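Local atomic coordinates of polyhedrin (Orgyia pseudotsugata cypovirus 5, PDB entry 5A8U), a protein that builds the crystalline viral occlusion bodies, or polyhedra, that protect the virus outside its host until insect larvae swallow them. Residues V34-T39 / G56-Q61; Q44-Q49 / Y68-K73. One frame throughout, in Å; residues are numbered along the deposited sequence.

Overall arrangement
Contacts 1 and 2 share one sheet. Strands 30-37 and 43-50 are antiparallel neighbours in it, and each supplies one side of a contact. The centres of the two contacts lie about 9 Å apart. Backbone bonds join them: Leu36 N lies 2.8 Å from Gln44 O, and Val34 N lies 2.8 Å from Tyr46 O. Side chains join them too, with Leu58 CD1 3.8 Å from Tyr46 CD2. Along the chain the segments alternate. Contact 1 is apolar packing between two sheets. Contact 2 fastens the loop after helix 60-63 to strand 43-50, mainly by an amide-amide hydrogen bond, close to a neighbouring subunit.

Contact 1: residues V34-T39 / G56-Q61; sequences VVLKYT and GSLNRQ
This is a small, buried apolar contact between two antiparallel sheets of the chain. Val34 and Leu36 of strand 30-37 meet Leu58 at the end of strand 53-58. Val34 and Leu58 point toward each other and touch tip to tip, with Val34 CG1 3.9 Å from Leu58 CD1. The branch of Val34 that does the touching lies opposite the backbone N (chi1 162°), while CG2 turns aside and packs on the ring of Trp48. Leu36 points to the same side of its strand as Val34. It makes a looser approach, with its CD1 4.5 Å from Leu58 CD1. One methyl of Leu58 therefore meets both residues. The backbones stay well apart, with 9.4 Å between Val34 CA and Leu58 CA. The contact thus rests on side-chain ends alone, and it buries only 82 Å².

Just beyond Leu58 the chain leaves its strand, and Asn59 takes the N-cap position of helix 60-63. Strand 30-37 lies between strands 43-50 and 109-115 in the larger sheet. Tyr46 comes from the first and touches Leu36, and Met110 comes from the second and packs on Val34 and Leu36. Ile190 of strand 189-195, next to strand 53-58 in the smaller sheet, touches both Val34 and Leu58.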
ATOM      1  N   VAL A  34       4.291 -15.123   3.111  1.00  5.40           N
ATOM      2  CA  VAL A  34       5.653 -15.006   3.596  1.00  5.81           C
ATOM      3  C   VAL A  34       5.635 -15.344   5.070  1.00  5.79           C
ATOM      4  O   VAL A  34       4.882 -14.746   5.847  1.00  5.56           O
ATOM      5  CB  VAL A  34       6.195 -13.581   3.410  1.00  8.03           C
ATOM      6  CG1 VAL A  34       7.438 -13.322   4.309  1.00  5.83           C
ATOM      7  CG2 VAL A  34       6.485 -13.340   1.952  1.00  5.85           C
ATOM      8  N   VAL A  35       6.437 -16.332   5.450  1.00  4.73           N
ATOM      9  CA  VAL A  35       6.528 -16.714   6.851  1.00  3.92           C
ATOM     10  C   VAL A  35       7.921 -16.413   7.357  1.00  4.91           C
ATOM     11  O   VAL A  35       8.891 -16.998   6.888  1.00  5.69           O
ATOM     12  CB  VAL A  35       6.247 -18.202   7.068  1.00  4.66           C
ATOM     13  CG1 VAL A  35       6.242 -18.511   8.562  1.00  6.98           C
ATOM     14  CG2 VAL A  35       4.903 -18.575   6.483  1.00  7.84           C
ATOM     15  N   LEU A  36       8.024 -15.493   8.303  1.00  3.52           N
ATOM     16  CA  LEU A  36       9.331 -15.097   8.828  1.00  4.93           C
ATOM     17  C   LEU A  36       9.613 -15.831  10.118  1.00  5.42           C
ATOM     18  O   LEU A  36       8.723 -15.961  10.950  1.00  5.85           O
ATOM     19  CB  LEU A  36       9.356 -13.598   9.083  1.00  5.38           C
ATOM     20  CG  LEU A  36       9.143 -12.811   7.786  1.00  3.77           C
ATOM     21  CD1 LEU A  36       8.792 -11.371   8.091  1.00  8.32           C
ATOM     22  CD2 LEU A  36      10.412 -12.876   6.937  1.00  8.08           C
ATOM     23  N   LYS A  37      10.844 -16.312  10.283  1.00  4.80           N
ATOM     24  CA  LYS A  37      11.158 -17.126  11.453  1.00  4.81           C
ATOM     25  C   LYS A  37      12.178 -16.425  12.336  1.00  5.66           C
ATOM     26  O   LYS A  37      13.164 -15.872  11.825  1.00  6.38           O
ATOM     27  CB  LYS A  37      11.705 -18.480  11.006  1.00  6.04           C
ATOM     28  CG  LYS A  37      10.814 -19.165   9.961  1.00  8.98           C
ATOM     29  CD  LYS A  37      11.182 -20.637   9.856  1.00 12.02           C
ATOM     30  CE  LYS A  37      10.807 -21.355  11.140  1.00 14.16           C
ATOM     31  NZ  LYS A  37      11.058 -22.821  11.046  1.00 15.16           N
ATOM     32  N   TYR A  38      11.933 -16.461  13.646  1.00  3.42           N
ATOM     33  CA  TYR A  38      12.750 -15.758  14.632  1.00  6.44           C
ATOM     34  C   TYR A  38      13.351 -16.767  15.594  1.00  6.64           C
ATOM     35  O   TYR A  38      12.815 -17.855  15.765  1.00  6.69           O
ATOM     36  CB  TYR A  38      11.928 -14.683  15.384  1.00  4.17           C
ATOM     37  CG  TYR A  38      11.316 -13.720  14.395  1.00  5.01           C
ATOM     38  CD1 TYR A  38      10.100 -14.018  13.780  1.00  6.92           C
ATOM     39  CD2 TYR A  38      11.977 -12.559  14.019  1.00  5.59           C
ATOM     40  CE1 TYR A  38       9.563 -13.188  12.837  1.00  5.69           C
ATOM     41  CE2 TYR A  38      11.441 -11.713  13.067  1.00  3.13           C
ATOM     42  CZ  TYR A  38      10.232 -12.033  12.489  1.00  5.30           C
ATOM     43  OH  TYR A  38       9.679 -11.210  11.560  1.00  5.53           O
ATOM     44  N   THR A  39      14.479 -16.406  16.189  1.00  5.67           N
ATOM     45  CA  THR A  39      15.235 -17.362  16.992  1.00  6.04           C
ATOM     46  C   THR A  39      14.563 -17.703  18.322  1.00  8.39           C
ATOM     47  O   THR A  39      14.969 -18.646  18.988  1.00 12.39           O
ATOM     48  CB  THR A  39      16.674 -16.873  17.239  1.00  7.76           C
ATOM     49  OG1 THR A  39      16.636 -15.596  17.880  1.00 10.52           O
ATOM     50  CG2 THR A  39      17.395 -16.752  15.897  1.00  7.77           C
ATOM     51  N   GLY A  56       3.838  -7.549  -4.085  1.00  5.33           N
ATOM     52  CA  GLY A  56       3.940  -6.933  -2.781  1.00  5.93           C
ATOM     53  C   GLY A  56       5.392  -6.844  -2.363  1.00  5.55           C
ATOM     54  O   GLY A  56       6.292  -7.203  -3.131  1.00  6.12           O
ATOM     55  N   SER A  57       5.605  -6.353  -1.150  1.00  6.14           N
ATOM     56  CA  SER A  57       6.943  -6.145  -0.639  1.00  4.71           C
ATOM     57  C   SER A  57       6.895  -6.038   0.878  1.00  4.65           C
ATOM     58  O   SER A  57       5.839  -5.799   1.459  1.00  6.20           O
ATOM     59  CB  SER A  57       7.561  -4.867  -1.239  1.00  6.37           C
ATOM     60  OG  SER A  57       6.985  -3.685  -0.680  1.00  6.70           O
ATOM     61  N   LEU A  58       8.044  -6.212   1.517  1.00  4.60           N
ATOM     62  CA  LEU A  58       8.147  -5.935   2.942  1.00  5.86           C
ATOM     63  C   LEU A  58       9.450  -5.192   3.183  1.00  5.38           C
ATOM     64  O   LEU A  58      10.519  -5.686   2.812  1.00  7.81           O
ATOM     65  CB  LEU A  58       8.166  -7.228   3.757  1.00  5.45           C
ATOM     66  CG  LEU A  58       6.920  -8.102   3.698  1.00  5.53           C
ATOM     67  CD1 LEU A  58       7.230  -9.443   4.351  1.00  6.51           C
ATOM     68  CD2 LEU A  58       5.746  -7.408   4.390  1.00  5.97           C
ATOM     69  N   ASN A  59       9.379  -4.010   3.787  1.00  7.02           N
ATOM     70  CA  ASN A  59      10.617  -3.349   4.193  1.00  5.70           C
ATOM     71  C   ASN A  59      11.065  -3.785   5.594  1.00  5.51           C
ATOM     72  O   ASN A  59      10.422  -4.647   6.222  1.00  6.56           O
ATOM     73  CB  ASN A  59      10.526  -1.822   4.056  1.00  6.89           C
ATOM     74  CG  ASN A  59       9.480  -1.206   4.959  1.00  9.21           C
ATOM     75  OD1 ASN A  59       8.903  -1.877   5.832  1.00  7.46           O
ATOM     76  ND2 ASN A  59       9.245   0.096   4.774  1.00  6.91           N
ATOM     77  N   ARG A  60      12.170  -3.229   6.099  1.00  6.23           N
ATOM     78  CA  ARG A  60      12.683  -3.746   7.375  1.00  8.51           C
ATOM     79  C   ARG A  60      11.687  -3.561   8.516  1.00  5.74           C
ATOM     80  O   ARG A  60      11.608  -4.404   9.423  1.00  6.98           O
ATOM     81  CB  ARG A  60      14.058  -3.150   7.756  1.00  8.12           C
ATOM     82  CG  ARG A  60      15.269  -3.853   7.113  1.00 17.50           C
ATOM     83  CD  ARG A  60      15.253  -5.412   7.219  1.00 12.72           C
ATOM     84  NE  ARG A  60      15.667  -5.962   8.518  1.00 12.82           N
ATOM     85  CZ  ARG A  60      15.861  -7.266   8.735  1.00 16.59           C
ATOM     86  NH1 ARG A  60      15.692  -8.133   7.739  1.00  8.41           N
ATOM     87  NH2 ARG A  60      16.242  -7.716   9.931  1.00 10.65           N
ATOM     88  N   GLN A  61      10.890  -2.500   8.458  1.00  4.93           N
ATOM     89  CA  GLN A  61       9.912  -2.263   9.521  1.00  5.31           C
ATOM     90  C   GLN A  61       8.917  -3.415   9.664  1.00  6.46           C
ATOM     91  O   GLN A  61       8.442  -3.687  10.762  1.00  7.62           O
ATOM     92  CB  GLN A  61       9.153  -0.954   9.291  1.00  7.93           C
ATOM     93  CG  GLN A  61       9.950   0.286   9.686  1.00  8.03           C
ATOM     94  CD  GLN A  61      10.771   0.879   8.552  1.00  7.49           C
ATOM     95  OE1 GLN A  61      11.076   0.191   7.580  1.00  6.54           O
ATOM     96  NE2 GLN A  61      11.166   2.153   8.694  1.00  7.50           N
TER

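Contact 2: residues Q44-Q49 / Y68-K73; sequences QVYNWQ and YMNPDK
Gln44 reaches Asn70 because its CG stands anti to the backbone N (chi1 -173°) and the chain runs on extended. This carries the amide from strand 43-50 out to the loop 68-73. Asn70 has its CG anti to its own carbonyl carbon (chi1 -61°), which brings ND2 to Gln44. A hydrogen bond results, with Asn70 ND2 donating to Gln44 OE1 at 2.8 Å. It is nearly straight, at 170° about the hydrogen. The donor lies in the carbonyl plane of Gln44 and meets a lone pair. OE1 in turn lies close to the amide plane of Asn70. The two amide planes are nevertheless turned 60° from each other.

Tyr46, two residues along the strand, adds an apolar touch. Its CE1 lies 4.4 Å from Met69 CG, which approaches the ring obliquely. The Tyr46 hydroxyl has its hydrogen-bond partner in Leu62 O, on helix 60-63.

Further bonds hold both amides: Gln44 OE1 also accepts from Asn67 ND2, Gln44 NE2 bonds to Tyr38 OH and Lys64 O, and Asn70 ND2 has a second partner in Ser224 OG, on the neighbouring strand 223-227. The loop reaches the third subunit through Met69 O and, weakly, Asn70 OD1, both bonded to Gln61 NE2 of that subunit.

The chemistry is therefore a buried network of neutral amides, hydroxyls and backbone carbonyls. Bonds at both ends of the Gln44 amide fix its rotation, with OE1 toward Asn70 and NE2 toward Tyr38. These buried polar atoms are satisfied, and the loop is held to the strand where it lies at the interface of the three-chain assembly.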
ATOM      1  N   GLN A  44       6.189 -14.973  11.990  1.00  4.51           N
ATOM      2  CA  GLN A  44       5.345 -13.865  11.566  1.00  4.78           C
ATOM      3  C   GLN A  44       4.865 -14.143  10.161  1.00  5.67           C
ATOM      4  O   GLN A  44       5.669 -14.418   9.269  1.00  6.43           O
ATOM      5  CB  GLN A  44       6.092 -12.524  11.620  1.00  4.43           C
ATOM      6  CG  GLN A  44       5.164 -11.332  11.334  1.00  5.67           C
ATOM      7  CD  GLN A  44       5.803  -9.987  11.654  1.00  7.91           C
ATOM      8  OE1 GLN A  44       5.088  -9.020  11.937  1.00 10.95           O
ATOM      9  NE2 GLN A  44       7.141  -9.911  11.609  1.00  8.80           N
ATOM     10  N   VAL A  45       3.552 -14.043   9.975  1.00  3.04           N
ATOM     11  CA  VAL A  45       2.888 -14.423   8.736  1.00  4.36           C
ATOM     12  C   VAL A  45       2.334 -13.200   8.022  1.00  5.75           C
ATOM     13  O   VAL A  45       1.694 -12.345   8.634  1.00  5.39           O
ATOM     14  CB  VAL A  45       1.702 -15.353   9.043  1.00  4.98           C
ATOM     15  CG1 VAL A  45       0.917 -15.723   7.753  1.00  7.01           C
ATOM     16  CG2 VAL A  45       2.202 -16.610   9.802  1.00  7.04           C
ATOM     17  N   TYR A  46       2.585 -13.133   6.723  1.00  4.79           N
ATOM     18  CA  TYR A  46       1.903 -12.197   5.842  1.00  6.01           C
ATOM     19  C   TYR A  46       1.331 -13.004   4.696  1.00  6.80           C
ATOM     20  O   TYR A  46       2.059 -13.748   4.043  1.00  5.71           O
ATOM     21  CB  TYR A  46       2.896 -11.181   5.267  1.00  5.13           C
ATOM     22  CG  TYR A  46       3.476 -10.229   6.291  1.00  5.01           C
ATOM     23  CD1 TYR A  46       2.801  -9.057   6.633  1.00  7.59           C
ATOM     24  CD2 TYR A  46       4.684 -10.509   6.919  1.00  5.64           C
ATOM     25  CE1 TYR A  46       3.336  -8.182   7.582  1.00  7.24           C
ATOM     26  CE2 TYR A  46       5.218  -9.651   7.852  1.00  5.33           C
ATOM     27  CZ  TYR A  46       4.533  -8.501   8.190  1.00  7.09           C
ATOM     28  OH  TYR A  46       5.067  -7.631   9.117  1.00  8.94           O
ATOM     29  N   ASN A  47       0.028 -12.861   4.462  1.00  5.27           N
ATOM     30  CA  ASN A  47      -0.689 -13.592   3.422  1.00  5.97           C
ATOM     31  C   ASN A  47      -1.431 -12.636   2.479  1.00  8.04           C
ATOM     32  O   ASN A  47      -2.321 -11.905   2.897  1.00  8.16           O
ATOM     33  CB  ASN A  47      -1.639 -14.627   4.057  1.00  5.63           C
ATOM     34  CG  ASN A  47      -2.632 -15.217   3.060  1.00  9.21           C
ATOM     35  OD1 ASN A  47      -3.832 -14.985   3.163  1.00 12.41           O
ATOM     36  ND2 ASN A  47      -2.129 -15.964   2.077  1.00  7.78           N
ATOM     37  N   TRP A  48      -1.008 -12.624   1.218  1.00  7.47           N
ATOM     38  CA  TRP A  48      -1.664 -11.849   0.155  1.00  8.09           C
ATOM     39  C   TRP A  48      -2.537 -12.760  -0.723  1.00  7.53           C
ATOM     40  O   TRP A  48      -2.190 -13.914  -0.961  1.00  9.31           O
ATOM     41  CB  TRP A  48      -0.619 -11.198  -0.745  1.00  5.79           C
ATOM     42  CG  TRP A  48       0.267 -10.145  -0.141  1.00  9.84           C
ATOM     43  CD1 TRP A  48       0.139  -8.788  -0.272  1.00 15.52           C
ATOM     44  CD2 TRP A  48       1.475 -10.361   0.604  1.00  7.94           C
ATOM     45  NE1 TRP A  48       1.178  -8.149   0.371  1.00 11.58           N
ATOM     46  CE2 TRP A  48       2.003  -9.095   0.923  1.00 11.33           C
ATOM     47  CE3 TRP A  48       2.143 -11.503   1.054  1.00  8.39           C
ATOM     48  CZ2 TRP A  48       3.178  -8.943   1.665  1.00  9.34           C
ATOM     49  CZ3 TRP A  48       3.313 -11.349   1.786  1.00  9.10           C
ATOM     50  CH2 TRP A  48       3.817 -10.081   2.083  1.00  7.85           C
ATOM     51  N   GLN A  49      -3.659 -12.235  -1.221  1.00  8.38           N
ATOM     52  CA  GLN A  49      -4.507 -12.986  -2.136  1.00  9.13           C
ATOM     53  C   GLN A  49      -4.766 -12.129  -3.365  1.00  8.73           C
ATOM     54  O   GLN A  49      -4.668 -10.904  -3.307  1.00  7.81           O
ATOM     55  CB  GLN A  49      -5.860 -13.302  -1.491  1.00  9.78           C
ATOM     56  CG  GLN A  49      -5.801 -14.047  -0.186  1.00 21.19           C
ATOM     57  CD  GLN A  49      -7.182 -14.264   0.402  1.00 23.35           C
ATOM     58  OE1 GLN A  49      -8.054 -14.871  -0.238  1.00 16.56           O
ATOM     59  NE2 GLN A  49      -7.396 -13.754   1.620  1.00 16.02           N
ATOM     60  N   TYR A  68       4.693  -2.293  13.756  1.00  5.09           N
ATOM     61  CA  TYR A  68       3.424  -1.581  13.846  1.00  6.82           C
ATOM     62  C   TYR A  68       2.227  -2.455  13.478  1.00  5.15           C
ATOM     63  O   TYR A  68       1.089  -2.195  13.917  1.00  6.92           O
ATOM     64  CB  TYR A  68       3.451  -0.279  13.025  1.00  4.20           C
ATOM     65  CG  TYR A  68       3.593  -0.438  11.523  1.00  7.50           C
ATOM     66  CD1 TYR A  68       2.483  -0.688  10.726  1.00  5.95           C
ATOM     67  CD2 TYR A  68       4.841  -0.307  10.899  1.00  9.61           C
ATOM     68  CE1 TYR A  68       2.602  -0.827   9.360  1.00  6.24           C
ATOM     69  CE2 TYR A  68       4.967  -0.434   9.519  1.00  6.94           C
ATOM     70  CZ  TYR A  68       3.842  -0.695   8.759  1.00 11.18           C
ATOM     71  OH  TYR A  68       3.941  -0.821   7.389  1.00  9.63           O
ATOM     72  N   MET A  69       2.483  -3.492  12.682  1.00  4.59           N
ATOM     73  CA  MET A  69       1.425  -4.400  12.241  1.00  6.69           C
ATOM     74  C   MET A  69       1.132  -5.428  13.328  1.00  7.94           C
ATOM     75  O   MET A  69      -0.024  -5.740  13.604  1.00  7.53           O
ATOM     76  CB  MET A  69       1.850  -5.110  10.949  1.00  6.19           C
ATOM     77  CG  MET A  69       0.741  -5.919  10.268  1.00  9.54           C
ATOM     78  SD  MET A  69      -0.559  -4.867   9.564  1.00 10.83           S
ATOM     79  CE  MET A  69       0.396  -3.945   8.363  1.00 13.07           C
ATOM     80  N   ASN A  70       2.191  -5.959  13.927  1.00  5.32           N
ATOM     81  CA  ASN A  70       2.069  -6.979  14.962  1.00  8.38           C
ATOM     82  C   ASN A  70       2.917  -6.625  16.170  1.00  8.34           C
ATOM     83  O   ASN A  70       4.074  -7.025  16.260  1.00  7.33           O
ATOM     84  CB  ASN A  70       2.508  -8.323  14.395  1.00  6.46           C
ATOM     85  CG  ASN A  70       1.646  -8.742  13.235  1.00  8.10           C
ATOM     86  OD1 ASN A  70       0.426  -8.834  13.382  1.00  9.31           O
ATOM     87  ND2 ASN A  70       2.260  -8.973  12.070  1.00  5.40           N
ATOM     88  N   PRO A  71       2.348  -5.841  17.095  1.00  7.22           N
ATOM     89  CA  PRO A  71       3.034  -5.523  18.355  1.00  5.75           C
ATOM     90  C   PRO A  71       3.213  -6.771  19.195  1.00 10.44           C
ATOM     91  O   PRO A  71       2.572  -7.793  18.928  1.00 10.13           O
ATOM     92  CB  PRO A  71       2.051  -4.578  19.059  1.00 10.44           C
ATOM     93  CG  PRO A  71       1.147  -4.052  17.958  1.00 12.15           C
ATOM     94  CD  PRO A  71       1.028  -5.195  16.992  1.00 10.14           C
ATOM     95  N   ASP A  72       4.075  -6.704  20.198  1.00  8.54           N
ATOM     96  CA  ASP A  72       4.224  -7.864  21.057  1.00  9.57           C
ATOM     97  C   ASP A  72       3.066  -7.891  22.065  1.00 13.02           C
ATOM     98  O   ASP A  72       2.147  -7.067  22.002  1.00 13.16           O
ATOM     99  CB  ASP A  72       5.604  -7.898  21.747  1.00 13.14           C
ATOM    100  CG  ASP A  72       5.770  -6.823  22.805  1.00 10.53           C
ATOM    101  OD1 ASP A  72       4.777  -6.149  23.169  1.00 12.69           O
ATOM    102  OD2 ASP A  72       6.911  -6.666  23.306  1.00 16.63           O
ATOM    103  N   LYS A  73       3.117  -8.855  22.975  1.00 13.58           N
ATOM    104  CA  LYS A  73       2.034  -9.077  23.925  1.00 16.77           C
ATOM    105  C   LYS A  73       1.777  -7.851  24.794  1.00 18.14           C
ATOM    106  O   LYS A  73       0.674  -7.666  25.313  1.00 22.15           O
ATOM    107  CB  LYS A  73       2.349 -10.291  24.797  1.00 22.38           C
ATOM    108  CG  LYS A  73       1.253 -10.650  25.790  1.00 32.37           C
ATOM    109  CD  LYS A  73       0.526 -11.918  25.378  1.00 37.84           C
ATOM    110  CE  LYS A  73       1.418 -13.144  25.513  1.00 39.94           C
ATOM    111  NZ  LYS A  73       0.708 -14.397  25.117  1.00 47.68           N
TER